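NADH dehydrogenase (Methanothermobacter marburgensis, PDB 4R81) binds flavin mononucleotide and probably acts as an NAD(P)H:quinone oxidoreductase, passing electrons from a reduced nicotinamide to a quinone. Local coordinates at residues A[79-85]-A[126-130]; A[71-76]-A[106-112]; A[26-32]-A[192-197]; A[42-47]-A[98-102]; A[171-175]-A[188-192]. All coordinates share one frame; numbering follows the deposited sequence. Where two conformers were deposited one is given.

Overall arrangement
All five contacts lie in one flavodoxin-like domain. Contact 1 pairs two strands of the central parallel sheet. Contact 2 lies beside it, with centres 14 Å apart, and the two touch through Ile79, Trp108 and Tyr112. Contact 4 shares helix 98-107 with contact 2, again with centres 14 Å apart, and Phe47 packs on Val107 and Arg106. Contacts 3 and 5 both use helix 185-197 and share Ala192; their centres are 11 Å apart. Contacts 2 and 5 lie on opposite sides of the chain's centre, 28 Å apart between centres. Each is near bound FMN: the Thr109 side chain about 8 Å away, Gly175 about 7 Å. Contact 1 is away from the flavin.

Contact 1: residues A[79-85]-A[126-130]; sequences IGRADAL and DIEKA
The flat groups joining Leu85 to Lys129 and Asp83 to Glu128 are peptides; no ring takes part. Leu85 N lies in the carbonyl plane of Lys129 and donates to its O at 2.9 Å. Beside that bond, Ala84 CA makes a CA-H...O contact with the same Lys129 O. Glu128 N donates to Asp83 O at 2.9 Å. Lys129 N is buried without a partner.

Ile127 carries the apolar part of the contact. Its CG1 lies beside the backbone N (chi1 -68°), which sends CD1 across to the other segment. There CD1 meets Ile79 CG2 at 4.0 Å, Leu85 CG at 4.0 Å and Ala82 CB at 4.2 Å. The Ile79 and Leu85 side chains each cross it at about a right angle. An alanine here loses CG1, CD1 and CG2, and would probably open a gap between Ile79, Ala82 and Leu85. A water lies 2.8 Å from Ile79 O and 2.9 Å from Asp126 O.

Strands 84-90 and 129-135 start here as parallel neighbours in the flavodoxin-like sheet. Strand 5-10 flanks 84-90 on the other side, and helix 70-80 leads into strand 84-90.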
# COMPACT_ATOMS: atom_id res chain seq x y z
N ILE A 79 -8.22 17.10 -10.02
CA ILE A 79 -9.06 17.02 -8.82
C ILE A 79 -9.89 18.30 -8.65
O ILE A 79 -11.07 18.25 -8.28
CB ILE A 79 -8.21 16.74 -7.57
CG1 ILE A 79 -7.47 15.41 -7.73
CG2 ILE A 79 -9.06 16.75 -6.31
CD1 ILE A 79 -6.39 15.15 -6.68
N GLY A 80 -9.27 19.44 -8.94
CA GLY A 80 -9.94 20.72 -8.81
C GLY A 80 -11.18 20.86 -9.68
O GLY A 80 -12.12 21.56 -9.30
N ARG A 81 -11.17 20.20 -10.84
CA ARG A 81 -12.30 20.27 -11.77
C ARG A 81 -13.44 19.36 -11.32
O ARG A 81 -14.56 19.45 -11.83
CB ARG A 81 -11.87 19.89 -13.19
CG ARG A 81 -10.84 20.84 -13.79
CD ARG A 81 -10.73 20.68 -15.31
NE ARG A 81 -10.07 19.44 -15.72
CZ ARG A 81 -8.76 19.33 -15.94
NH1 ARG A 81 -7.96 20.37 -15.76
NH2 ARG A 81 -8.25 18.16 -16.32
N ALA A 82 -13.16 18.49 -10.35
CA ALA A 82 -14.09 17.44 -9.97
C ALA A 82 -14.94 17.75 -8.74
O ALA A 82 -14.53 18.51 -7.86
CB ALA A 82 -13.35 16.13 -9.77
N ASP A 83 -16.12 17.15 -8.70
CA ASP A 83 -16.98 17.19 -7.53
C ASP A 83 -16.81 15.88 -6.76
O ASP A 83 -17.15 15.79 -5.57
CB ASP A 83 -18.44 17.37 -7.94
CG ASP A 83 -18.65 18.57 -8.85
OD1 ASP A 83 -18.56 19.72 -8.36
OD2 ASP A 83 -18.90 18.38 -10.06
N ALA A 84 -16.29 14.87 -7.44
CA ALA A 84 -16.16 13.53 -6.87
C ALA A 84 -14.88 12.87 -7.37
O ALA A 84 -14.38 13.21 -8.43
CB ALA A 84 -17.38 12.69 -7.24
N LEU A 85 -14.35 11.94 -6.58
CA LEU A 85 -13.23 11.12 -7.01
C LEU A 85 -13.67 9.67 -7.03
O LEU A 85 -14.59 9.27 -6.31
CB LEU A 85 -12.03 11.27 -6.07
CG LEU A 85 -11.37 12.65 -5.94
CD1 LEU A 85 -10.28 12.64 -4.87
CD2 LEU A 85 -10.82 13.13 -7.28
N ASP A 126 -11.51 19.90 -2.08
CA ASP A 126 -12.94 20.20 -2.09
C ASP A 126 -13.69 19.15 -2.90
O ASP A 126 -13.98 19.35 -4.08
CB ASP A 126 -13.17 21.60 -2.66
CG ASP A 126 -14.62 22.01 -2.60
OD1 ASP A 126 -15.36 21.47 -1.75
OD2 ASP A 126 -15.01 22.88 -3.41
N ILE A 127 -14.00 18.03 -2.26
CA ILE A 127 -14.59 16.88 -2.93
C ILE A 127 -15.75 16.35 -2.11
O ILE A 127 -15.59 16.00 -0.94
CB ILE A 127 -13.54 15.75 -3.12
CG1 ILE A 127 -12.45 16.16 -4.11
CG2 ILE A 127 -14.22 14.45 -3.57
CD1 ILE A 127 -12.94 16.31 -5.56
N GLU A 128 -16.92 16.27 -2.74
CA GLU A 128 -18.15 15.89 -2.04
C GLU A 128 -18.21 14.39 -1.75
O GLU A 128 -18.70 13.98 -0.69
CB GLU A 128 -19.37 16.33 -2.85
CG GLU A 128 -20.67 16.36 -2.06
CD GLU A 128 -20.70 17.44 -0.98
OE1 GLU A 128 -20.02 18.49 -1.14
OE2 GLU A 128 -21.39 17.25 0.05
N LYS A 129 -17.69 13.58 -2.67
CA LYS A 129 -17.79 12.13 -2.56
C LYS A 129 -16.64 11.40 -3.24
O LYS A 129 -16.20 11.79 -4.32
CB LYS A 129 -19.11 11.64 -3.18
CG LYS A 129 -19.38 10.16 -2.99
CD LYS A 129 -20.80 9.83 -3.39
CE LYS A 129 -21.27 8.50 -2.82
NZ LYS A 129 -22.59 8.10 -3.41
N ALA A 130 -16.16 10.34 -2.60
CA ALA A 130 -15.22 9.43 -3.23
C ALA A 130 -15.81 8.03 -3.23
O ALA A 130 -16.37 7.59 -2.22
CB ALA A 130 -13.89 9.45 -2.51
O HOH W 1 -12.32 19.89 -6.37

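Contact 2: residues A[71-76]-A[106-112]; sequences DVMEEH and RVWTYGY
His76 and Tyr112 stack where helix 70-80 of the flavodoxin-like fold meets the end of helix 98-107 and the loop after it. Trp108, centre of an inverse gamma turn, starts that loop. The two rings lie face to face, with centroids 3.6 Å apart and planes at 15°. Val72 O lies over the opposite face of the imidazole.

The ionic part is at Asp71. Arg106 grips it end-on: NH2 donates to OD1 at 3.0 Å, on the syn lone pair, and NH1 to OD2 at 2.9 Å, from above the carboxylate plane. Arg106 NE also has Glu55 as a partner, so two acids hold the guanidinium.

In van der Waals packing, Val72 CG2 lies over one face of the Arg106 guanidinium, 3.7 Å from NH2. Val107 CG1 lies 3.9 Å from Glu75 CB and 3.6 Å from His76 CD2.

The stack holds the imidazole flat, and one bond helps set its rotation. His76 NE2 donates in its ring plane to a lone pair of Val107 O at 2.8 Å, while CE1 lies 3.3 Å from Thr109 OG1.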
# COMPACT_ATOMS: atom_id res chain seq x y z
N ASP A 71 3.86 17.00 -12.58
CA ASP A 71 2.88 15.93 -12.69
C ASP A 71 1.90 15.97 -11.53
O ASP A 71 0.70 15.71 -11.70
CB ASP A 71 3.54 14.56 -12.87
CG ASP A 71 4.51 14.21 -11.75
OD1 ASP A 71 4.86 15.07 -10.92
OD2 ASP A 71 4.94 13.03 -11.72
N VAL A 72 2.40 16.33 -10.35
CA VAL A 72 1.55 16.50 -9.17
C VAL A 72 0.61 17.70 -9.34
O VAL A 72 -0.58 17.62 -9.02
CB VAL A 72 2.39 16.64 -7.88
CG1 VAL A 72 1.50 16.95 -6.69
CG2 VAL A 72 3.17 15.35 -7.63
N MET A 73 1.14 18.80 -9.88
CA MET A 73 0.32 19.99 -10.14
C MET A 73 -0.84 19.66 -11.08
O MET A 73 -1.96 20.12 -10.87
CB MET A 73 1.18 21.12 -10.72
CG MET A 73 2.29 21.58 -9.80
SD MET A 73 3.27 22.91 -10.50
CE MET A 73 2.09 24.26 -10.41
N GLU A 74 -0.56 18.85 -12.09
CA GLU A 74 -1.59 18.42 -13.04
C GLU A 74 -2.67 17.58 -12.35
O GLU A 74 -3.85 17.72 -12.66
CB GLU A 74 -0.97 17.64 -14.21
CG GLU A 74 -1.97 16.84 -15.04
CD GLU A 74 -2.85 17.70 -15.92
OE1 GLU A 74 -2.52 18.89 -16.12
OE2 GLU A 74 -3.88 17.19 -16.42
N GLU A 75 -2.27 16.72 -11.42
CA GLU A 75 -3.25 15.93 -10.68
C GLU A 75 -4.15 16.84 -9.84
O GLU A 75 -5.36 16.63 -9.76
CB GLU A 75 -2.56 14.88 -9.80
CG GLU A 75 -1.84 13.80 -10.61
CD GLU A 75 -2.77 13.08 -11.58
OE1 GLU A 75 -3.71 12.40 -11.12
OE2 GLU A 75 -2.55 13.22 -12.82
N HIS A 76 -3.55 17.86 -9.23
CA HIS A 76 -4.32 18.79 -8.42
C HIS A 76 -5.33 19.57 -9.27
O HIS A 76 -6.44 19.84 -8.83
CB HIS A 76 -3.40 19.73 -7.64
CG HIS A 76 -2.61 19.03 -6.57
ND1 HIS A 76 -1.74 19.70 -5.73
CD2 HIS A 76 -2.56 17.73 -6.20
CE1 HIS A 76 -1.19 18.83 -4.90
NE2 HIS A 76 -1.67 17.63 -5.17
N ARG A 106 2.66 10.83 -3.36
CA ARG A 106 3.15 11.98 -4.11
C ARG A 106 2.13 13.11 -4.30
O ARG A 106 2.51 14.27 -4.44
CB ARG A 106 3.67 11.52 -5.48
CG ARG A 106 4.83 10.53 -5.42
CD ARG A 106 5.48 10.35 -6.79
NE ARG A 106 5.97 11.63 -7.29
CZ ARG A 106 5.62 12.18 -8.45
NH1 ARG A 106 4.80 11.55 -9.28
NH2 ARG A 106 6.12 13.37 -8.79
N VAL A 107 0.85 12.76 -4.31
CA VAL A 107 -0.18 13.74 -4.66
C VAL A 107 -0.82 14.35 -3.42
O VAL A 107 -1.22 15.50 -3.44
CB VAL A 107 -1.21 13.14 -5.65
CG1 VAL A 107 -2.32 14.15 -6.00
CG2 VAL A 107 -0.50 12.66 -6.93
N TRP A 108 -0.88 13.59 -2.33
CA TRP A 108 -1.44 14.11 -1.10
C TRP A 108 -0.38 14.93 -0.36
O TRP A 108 0.19 14.49 0.65
CB TRP A 108 -1.94 12.98 -0.20
CG TRP A 108 -3.38 12.45 -0.41
CD1 TRP A 108 -4.00 11.53 0.38
CD2 TRP A 108 -4.35 12.81 -1.42
NE1 TRP A 108 -5.27 11.29 -0.06
CE2 TRP A 108 -5.52 12.06 -1.17
CE3 TRP A 108 -4.35 13.69 -2.52
CZ2 TRP A 108 -6.67 12.16 -1.95
CZ3 TRP A 108 -5.50 13.78 -3.30
CH2 TRP A 108 -6.64 13.02 -3.02
N THR A 109 -0.10 16.14 -0.85
CA THR A 109 1.04 16.93 -0.39
C THR A 109 0.72 17.87 0.76
O THR A 109 -0.43 18.26 0.95
CB THR A 109 1.65 17.75 -1.55
OG1 THR A 109 0.62 18.52 -2.18
CG2 THR A 109 2.24 16.82 -2.57
N TYR A 110 1.75 18.22 1.53
CA TYR A 110 1.57 19.16 2.62
C TYR A 110 1.14 20.50 2.05
O TYR A 110 1.72 20.99 1.07
CB TYR A 110 2.85 19.31 3.45
CG TYR A 110 2.63 20.20 4.65
CD1 TYR A 110 2.77 21.57 4.55
CD2 TYR A 110 2.23 19.66 5.86
CE1 TYR A 110 2.54 22.39 5.63
CE2 TYR A 110 2.00 20.47 6.95
CZ TYR A 110 2.16 21.83 6.83
OH TYR A 110 1.93 22.65 7.90
N GLY A 111 0.11 21.09 2.67
CA GLY A 111 -0.43 22.36 2.21
C GLY A 111 -1.62 22.17 1.29
O GLY A 111 -2.34 23.13 1.00
N TYR A 112 -1.83 20.94 0.83
CA TYR A 112 -2.94 20.61 -0.06
C TYR A 112 -3.89 19.60 0.59
O TYR A 112 -5.06 19.92 0.84
CB TYR A 112 -2.40 20.04 -1.37
CG TYR A 112 -3.48 19.61 -2.35
CD1 TYR A 112 -4.28 20.56 -2.98
CD2 TYR A 112 -3.68 18.27 -2.65
CE1 TYR A 112 -5.26 20.17 -3.88
CE2 TYR A 112 -4.66 17.88 -3.55
CZ TYR A 112 -5.44 18.83 -4.16
OH TYR A 112 -6.42 18.45 -5.05

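Contact 3: residues A[26-32]-A[192-197]; sequences FTEGLSE and ARRAGR
Gly29 and Gly196 bring two helix backbones into direct touch, Gly29 C lying 3.5 Å from Gly196 C. The segment axes approach to 6.4 Å, with their directions 31° apart. A CB on either glycine would clash with the facing backbone. Gly29 CA makes a CA-H...O contact with Arg193 O at 3.4 Å, and Arg197 CA makes another with Gly29 O. Phe26 packs beside them, on the side of the sheet. Its CG is anti to the backbone N (chi1 -177°), and this brings CE1 to 3.5 Å from Gly196 CA. Ala192 O lies at the ring edge, and Leu30 CG over one face.

This is glycine-mediated helix packing. It joins the first and last helices of the flavodoxin-like fold, 18-32 and 185-197.

Two salt bridges lie on the side of the glycine contact away from the sheet. Arg193 NH2 meets Glu28 OE1 at 3.0 Å, from above the carboxylate plane; the two side chains lie side by side, pointing the same way. Arg197 NE donates almost straight (174°) to Glu32 OE1 at 3.2 Å. A leucine in place of Arg193 would probably leave Glu28 without its mate across the helices.

Farther in, Phe26 packs on Ile8 and Leu133 of the sheet, and Leu30 on Val6 and Ile8.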
# COMPACT_ATOMS: atom_id res chain seq x y z
N PHE A 26 -18.78 1.42 -14.44
CA PHE A 26 -18.90 2.63 -13.64
C PHE A 26 -19.17 3.86 -14.52
O PHE A 26 -20.06 4.66 -14.23
CB PHE A 26 -17.64 2.83 -12.79
CG PHE A 26 -17.70 4.03 -11.87
CD1 PHE A 26 -18.60 4.07 -10.81
CD2 PHE A 26 -16.83 5.09 -12.05
CE1 PHE A 26 -18.64 5.18 -9.97
CE2 PHE A 26 -16.86 6.19 -11.21
CZ PHE A 26 -17.76 6.23 -10.16
N THR A 27 -18.41 4.01 -15.60
CA THR A 27 -18.63 5.14 -16.49
C THR A 27 -20.00 5.10 -17.17
O THR A 27 -20.61 6.14 -17.40
CB THR A 27 -17.50 5.29 -17.53
OG1 THR A 27 -17.38 4.09 -18.30
CG2 THR A 27 -16.17 5.60 -16.84
N GLU A 28 -20.48 3.90 -17.48
CA GLU A 28 -21.82 3.74 -18.05
C GLU A 28 -22.87 4.27 -17.08
O GLU A 28 -23.79 4.99 -17.49
CB GLU A 28 -22.09 2.27 -18.40
CG GLU A 28 -23.40 2.03 -19.14
CD GLU A 28 -23.59 0.57 -19.53
OE1 GLU A 28 -22.68 -0.25 -19.29
OE2 GLU A 28 -24.67 0.24 -20.10
N GLY A 29 -22.74 3.92 -15.81
CA GLY A 29 -23.65 4.44 -14.79
C GLY A 29 -23.56 5.95 -14.65
O GLY A 29 -24.59 6.62 -14.54
N LEU A 30 -22.34 6.49 -14.62
CA LEU A 30 -22.16 7.93 -14.55
C LEU A 30 -22.88 8.63 -15.70
O LEU A 30 -23.62 9.59 -15.50
CB LEU A 30 -20.67 8.29 -14.59
CG LEU A 30 -19.85 8.01 -13.34
CD1 LEU A 30 -18.40 8.45 -13.58
CD2 LEU A 30 -20.44 8.69 -12.10
N SER A 31 -22.69 8.12 -16.92
CA SER A 31 -23.32 8.74 -18.08
C SER A 31 -24.84 8.62 -18.03
O SER A 31 -25.55 9.55 -18.39
CB SER A 31 -22.78 8.14 -19.37
OG SER A 31 -21.40 8.43 -19.51
N GLU A 32 -25.33 7.46 -17.57
CA GLU A 32 -26.76 7.23 -17.39
C GLU A 32 -27.38 8.33 -16.53
O GLU A 32 -28.48 8.81 -16.80
CB GLU A 32 -27.03 5.87 -16.74
CG GLU A 32 -27.04 4.67 -17.70
CD GLU A 32 -27.06 3.32 -16.98
OE1 GLU A 32 -27.01 3.28 -15.73
OE2 GLU A 32 -27.14 2.29 -17.69
N ALA A 192 -20.93 -2.08 -9.92
CA ALA A 192 -20.11 -0.97 -10.40
C ALA A 192 -20.96 0.05 -11.16
O ALA A 192 -20.83 1.26 -10.96
CB ALA A 192 -18.98 -1.49 -11.27
N ARG A 193 -21.84 -0.44 -12.02
CA ARG A 193 -22.71 0.43 -12.80
C ARG A 193 -23.63 1.21 -11.85
O ARG A 193 -23.82 2.42 -12.01
CB ARG A 193 -23.51 -0.39 -13.81
CG ARG A 193 -24.23 0.43 -14.88
CD ARG A 193 -24.57 -0.45 -16.09
NE ARG A 193 -24.50 -1.87 -15.76
CZ ARG A 193 -23.62 -2.73 -16.27
NH1 ARG A 193 -23.64 -4.01 -15.89
NH2 ARG A 193 -22.73 -2.33 -17.16
N ARG A 194 -24.17 0.51 -10.86
CA ARG A 194 -25.07 1.11 -9.89
C ARG A 194 -24.37 2.23 -9.12
O ARG A 194 -24.97 3.26 -8.82
CB ARG A 194 -25.60 0.04 -8.93
CG ARG A 194 -26.65 0.54 -7.94
CD ARG A 194 -27.04 -0.55 -6.94
NE ARG A 194 -27.62 -1.70 -7.62
CZ ARG A 194 -27.30 -2.97 -7.37
NH1 ARG A 194 -26.40 -3.27 -6.43
NH2 ARG A 194 -27.89 -3.94 -8.05
N ALA A 195 -23.09 2.02 -8.81
CA ALA A 195 -22.33 3.01 -8.05
C ALA A 195 -22.17 4.31 -8.82
O ALA A 195 -22.14 5.39 -8.23
CB ALA A 195 -20.98 2.45 -7.65
N GLY A 196 -22.09 4.20 -10.15
CA GLY A 196 -22.01 5.36 -11.01
C GLY A 196 -23.36 6.06 -11.11
O GLY A 196 -23.45 7.28 -10.99
N ARG A 197 -24.41 5.27 -11.34
CA ARG A 197 -25.76 5.79 -11.45
C ARG A 197 -26.20 6.47 -10.15
O ARG A 197 -26.90 7.48 -10.18
CB ARG A 197 -26.72 4.65 -11.82
CG ARG A 197 -28.18 5.05 -12.02
CD ARG A 197 -29.05 3.81 -12.18
NE ARG A 197 -28.34 2.76 -12.89
CZ ARG A 197 -28.15 1.52 -12.43
NH1 ARG A 197 -28.64 1.16 -11.25
NH2 ARG A 197 -27.48 0.64 -13.16

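Contact 4: residues A[42-47]-A[98-102]; sequences LYRMNF and AKLKG
Lys99 of helix 98-107 threads between Leu42, Tyr43 and Phe47. Its CB starts 3.8 Å from Tyr43 CE2. CG comes next, 3.5 Å from Leu42 CB. The chain then bends at two successive torsions (chi2 77°, chi3 82°), and this curls its outer half across one face of the tyrosine ring. CD reaches 3.5 Å from Phe47 O. CE lies over the centre of the Tyr43 ring, 4.0 Å from the centroid, in a CH-pi contact. At the tip, NZ donates to Phe47 O at 2.8 Å and also stands over the same ring face, 15° off the normal, as a cation-pi partner.

A water links NZ, at 3.1 Å from it, to Tyr43 O. Glu50 of the second subunit forms a salt bridge with NZ as well. The ammonium group is thus held from several directions, and its charge is probably well balanced. A second water joins Tyr43 OH to Lys99 N.

Tyr43 begins a type I beta turn that ends at Asn46, which brings the Phe47 carbonyl back toward the helix. Tyr43 lies about 5 Å from His12, an FMN-binding residue, side chain to side chain.

Leu42 CD1 meets Leu100 CD1 at 4.0 Å. Beside the subunit interface, the contact ties a loop of the flavodoxin-like fold, the one after strand 36-41, to helix 98-107. Leu100 packs on Phe87 and Tyr89 of strand 84-90.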
# COMPACT_ATOMS: atom_id res chain seq x y z
N LEU A 42 -3.23 5.52 -14.56
CA LEU A 42 -1.89 5.78 -14.04
C LEU A 42 -0.79 5.03 -14.78
O LEU A 42 0.29 5.56 -14.98
CB LEU A 42 -1.82 5.50 -12.54
CG LEU A 42 -2.72 6.37 -11.65
CD1 LEU A 42 -2.55 6.00 -10.19
CD2 LEU A 42 -2.41 7.85 -11.86
N TYR A 43 -1.07 3.79 -15.19
CA TYR A 43 -0.08 3.03 -15.95
C TYR A 43 0.14 3.62 -17.34
O TYR A 43 1.28 3.77 -17.78
CB TYR A 43 -0.47 1.55 -16.05
CG TYR A 43 0.06 0.67 -14.95
CD1 TYR A 43 1.27 -0.01 -15.10
CD2 TYR A 43 -0.64 0.50 -13.76
CE1 TYR A 43 1.76 -0.83 -14.09
CE2 TYR A 43 -0.16 -0.32 -12.75
CZ TYR A 43 1.04 -0.99 -12.93
OH TYR A 43 1.52 -1.81 -11.95
N ARG A 44 -0.96 3.96 -18.02
CA ARG A 44 -0.88 4.61 -19.34
C ARG A 44 -0.14 5.92 -19.27
O ARG A 44 0.54 6.31 -20.21
CB ARG A 44 -2.28 4.89 -19.90
CG ARG A 44 -2.92 3.74 -20.63
CD ARG A 44 -3.89 4.25 -21.69
NE ARG A 44 -3.25 4.37 -23.00
CZ ARG A 44 -2.98 5.51 -23.62
NH1 ARG A 44 -3.30 6.68 -23.08
NH2 ARG A 44 -2.38 5.49 -24.81
N MET A 45 -0.30 6.62 -18.16
CA MET A 45 0.31 7.93 -17.96
C MET A 45 1.79 7.85 -17.67
O MET A 45 2.46 8.88 -17.60
CB MET A 45 -0.37 8.65 -16.80
CG MET A 45 -1.81 9.04 -17.07
SD MET A 45 -2.69 9.53 -15.57
CE MET A 45 -1.54 10.72 -14.89
N ASN A 46 2.31 6.63 -17.49
CA ASN A 46 3.68 6.44 -17.00
C ASN A 46 3.91 7.21 -15.69
O ASN A 46 4.98 7.78 -15.46
CB ASN A 46 4.71 6.84 -18.07
CG ASN A 46 4.56 6.05 -19.35
OD1 ASN A 46 4.15 6.58 -20.39
ND2 ASN A 46 4.89 4.76 -19.28
N PHE A 47 2.90 7.22 -14.84
CA PHE A 47 2.94 8.01 -13.62
C PHE A 47 4.04 7.53 -12.68
O PHE A 47 4.09 6.35 -12.33
CB PHE A 47 1.60 7.99 -12.90
CG PHE A 47 1.54 8.89 -11.70
CD1 PHE A 47 1.35 10.26 -11.86
CD2 PHE A 47 1.69 8.38 -10.42
CE1 PHE A 47 1.30 11.10 -10.76
CE2 PHE A 47 1.64 9.21 -9.32
CZ PHE A 47 1.45 10.57 -9.48
N ALA A 98 0.98 -0.80 -6.01
CA ALA A 98 2.02 0.17 -5.71
C ALA A 98 1.86 1.46 -6.50
O ALA A 98 2.13 2.54 -5.98
CB ALA A 98 3.39 -0.43 -5.96
N LYS A 99 1.41 1.34 -7.76
CA LYS A 99 1.22 2.51 -8.62
C LYS A 99 0.24 3.51 -7.99
O LYS A 99 0.49 4.72 -8.01
CB LYS A 99 0.73 2.10 -10.01
CG LYS A 99 0.37 3.28 -10.89
CD LYS A 99 1.61 3.97 -11.45
CE LYS A 99 2.14 3.25 -12.69
NZ LYS A 99 3.50 3.72 -13.09
N LEU A 100 -0.86 3.01 -7.42
CA LEU A 100 -1.83 3.89 -6.79
C LEU A 100 -1.36 4.35 -5.42
O LEU A 100 -1.61 5.49 -5.03
CB LEU A 100 -3.21 3.21 -6.69
CG LEU A 100 -4.35 4.01 -6.07
CD1 LEU A 100 -4.56 5.33 -6.80
CD2 LEU A 100 -5.62 3.17 -6.07
N LYS A 101 -0.67 3.47 -4.69
CA LYS A 101 -0.13 3.86 -3.39
C LYS A 101 0.80 5.05 -3.57
O LYS A 101 0.78 5.99 -2.78
CB LYS A 101 0.64 2.71 -2.73
CG LYS A 101 1.30 3.06 -1.39
CD LYS A 101 0.31 3.72 -0.42
CE LYS A 101 0.81 3.74 1.01
NZ LYS A 101 2.09 4.48 1.15
N GLY A 102 1.59 5.01 -4.65
CA GLY A 102 2.54 6.07 -4.92
C GLY A 102 1.85 7.36 -5.31
O GLY A 102 2.38 8.45 -5.06
O HOH W 2 1.65 -1.11 -9.36
O HOH W 3 3.44 3.33 -16.20

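Contact 5: residues A[171-175]-A[188-192]; sequences MEILG and NLMRA
Arg191 and Leu174 slide past each other in opposite directions, so that Leu174 CD2 lies over one face of the guanidinium, 3.6 Å from Arg191 NH1. NH1 donates to Ile173 O at 3.0 Å, coming from above the carbonyl plane. NH2 donates to Glu172 OE1 at 3.0 Å, as part of a salt bridge. The Glu172 and Arg191 side chains cross at a slant, and the carboxylate and guanidinium planes stand 73° apart. One acid and one strand carbonyl therefore fix how the guanidinium is turned. The Arg191 chain bends at chi3 (61°), which folds the guanidinium back over the leucine.

Asn188 faces the end of the strand. Its ND2 donates to Gly175 O at 3.0 Å, with the acceptor in the amide plane. Its CG lies 3.7 Å from Leu174 CB, and OD1 takes a weak bond from Arg191 NH1. Its side chain lies about 4 Å from that of Phe18, an FMN-binding residue. Leu174 is the centre of an inverse gamma turn.

Strand 169-174 and helix 185-197, the last of each in the flavodoxin-like fold, run antiparallel here, the segment axes 164° apart in direction and 9.2 Å apart at closest. This strand is an outermost one of the parallel sheet within the chain, bonded to strand 129-135. Helix 18-32 adjoins through Val22 on Leu174, while Ile173 packs on helices 140-146 and 148-162.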
# COMPACT_ATOMS: atom_id res chain seq x y z
N MET A 171 -17.17 2.40 -0.29
CA MET A 171 -16.29 1.37 -0.86
C MET A 171 -17.11 0.14 -1.24
O MET A 171 -17.94 -0.33 -0.46
CB MET A 171 -15.15 1.00 0.10
CG MET A 171 -14.12 0.02 -0.49
SD MET A 171 -12.73 -0.32 0.61
CE MET A 171 -11.62 -1.25 -0.45
N GLU A 172 -16.87 -0.37 -2.44
CA GLU A 172 -17.50 -1.61 -2.88
C GLU A 172 -16.40 -2.64 -3.08
O GLU A 172 -15.51 -2.46 -3.91
CB GLU A 172 -18.21 -1.41 -4.22
CG GLU A 172 -19.20 -0.25 -4.25
CD GLU A 172 -20.59 -0.64 -3.83
OE1 GLU A 172 -20.78 -1.78 -3.37
OE2 GLU A 172 -21.50 0.21 -3.97
N ILE A 173 -16.45 -3.71 -2.29
CA ILE A 173 -15.52 -4.81 -2.51
C ILE A 173 -16.14 -5.77 -3.51
O ILE A 173 -17.09 -6.49 -3.20
CB ILE A 173 -15.16 -5.53 -1.20
CG1 ILE A 173 -14.42 -4.57 -0.26
CG2 ILE A 173 -14.30 -6.76 -1.50
CD1 ILE A 173 -14.12 -5.16 1.11
N LEU A 174 -15.61 -5.76 -4.72
CA LEU A 174 -16.11 -6.62 -5.79
C LEU A 174 -15.33 -7.93 -5.75
O LEU A 174 -14.33 -8.10 -6.46
CB LEU A 174 -16.00 -5.91 -7.15
CG LEU A 174 -16.66 -4.52 -7.20
CD1 LEU A 174 -16.42 -3.79 -8.53
CD2 LEU A 174 -18.17 -4.61 -6.90
N GLY A 175 -15.77 -8.85 -4.90
CA GLY A 175 -15.00 -10.04 -4.59
C GLY A 175 -15.36 -11.28 -5.38
O GLY A 175 -16.33 -11.28 -6.14
N ASN A 188 -20.91 -8.24 -10.03
CA ASN A 188 -19.99 -7.18 -9.66
C ASN A 188 -20.03 -5.99 -10.62
O ASN A 188 -19.91 -4.84 -10.19
CB ASN A 188 -18.56 -7.71 -9.48
CG ASN A 188 -18.40 -8.46 -8.18
OD1 ASN A 188 -19.17 -8.25 -7.24
ND2 ASN A 188 -17.39 -9.32 -8.10
N LEU A 189 -20.22 -6.27 -11.91
CA LEU A 189 -20.36 -5.21 -12.90
C LEU A 189 -21.68 -4.47 -12.70
O LEU A 189 -21.76 -3.26 -12.94
CB LEU A 189 -20.26 -5.78 -14.33
CG LEU A 189 -18.89 -6.32 -14.75
CD1 LEU A 189 -18.90 -6.79 -16.20
CD2 LEU A 189 -17.80 -5.28 -14.53
N MET A 190 -22.70 -5.18 -12.25
CA MET A 190 -23.98 -4.55 -11.93
C MET A 190 -23.78 -3.56 -10.78
O MET A 190 -24.32 -2.45 -10.80
CB MET A 190 -25.03 -5.60 -11.55
CG MET A 190 -26.47 -5.08 -11.55
SD MET A 190 -27.67 -6.20 -10.80
CE MET A 190 -27.21 -7.75 -11.57
N ARG A 191 -23.00 -3.97 -9.78
CA ARG A 191 -22.70 -3.11 -8.63
C ARG A 191 -21.91 -1.87 -9.06
O ARG A 191 -22.19 -0.75 -8.61
CB ARG A 191 -21.97 -3.90 -7.54
CG ARG A 191 -22.83 -5.00 -6.92
CD ARG A 191 -22.06 -5.88 -5.96
NE ARG A 191 -21.54 -5.10 -4.84
CZ ARG A 191 -20.50 -5.47 -4.11
NH1 ARG A 191 -19.85 -6.59 -4.38
NH2 ARG A 191 -20.08 -4.70 -3.11
N ALA A 192 -20.93 -2.08 -9.92
CA ALA A 192 -20.11 -0.97 -10.40
C ALA A 192 -20.96 0.05 -11.16
O ALA A 192 -20.83 1.26 -10.96
CB ALA A 192 -18.98 -1.49 -11.27
O HOH W 4 -23.18 -0.24 -6.07
O HOH W 5 -22.84 -3.05 -3.51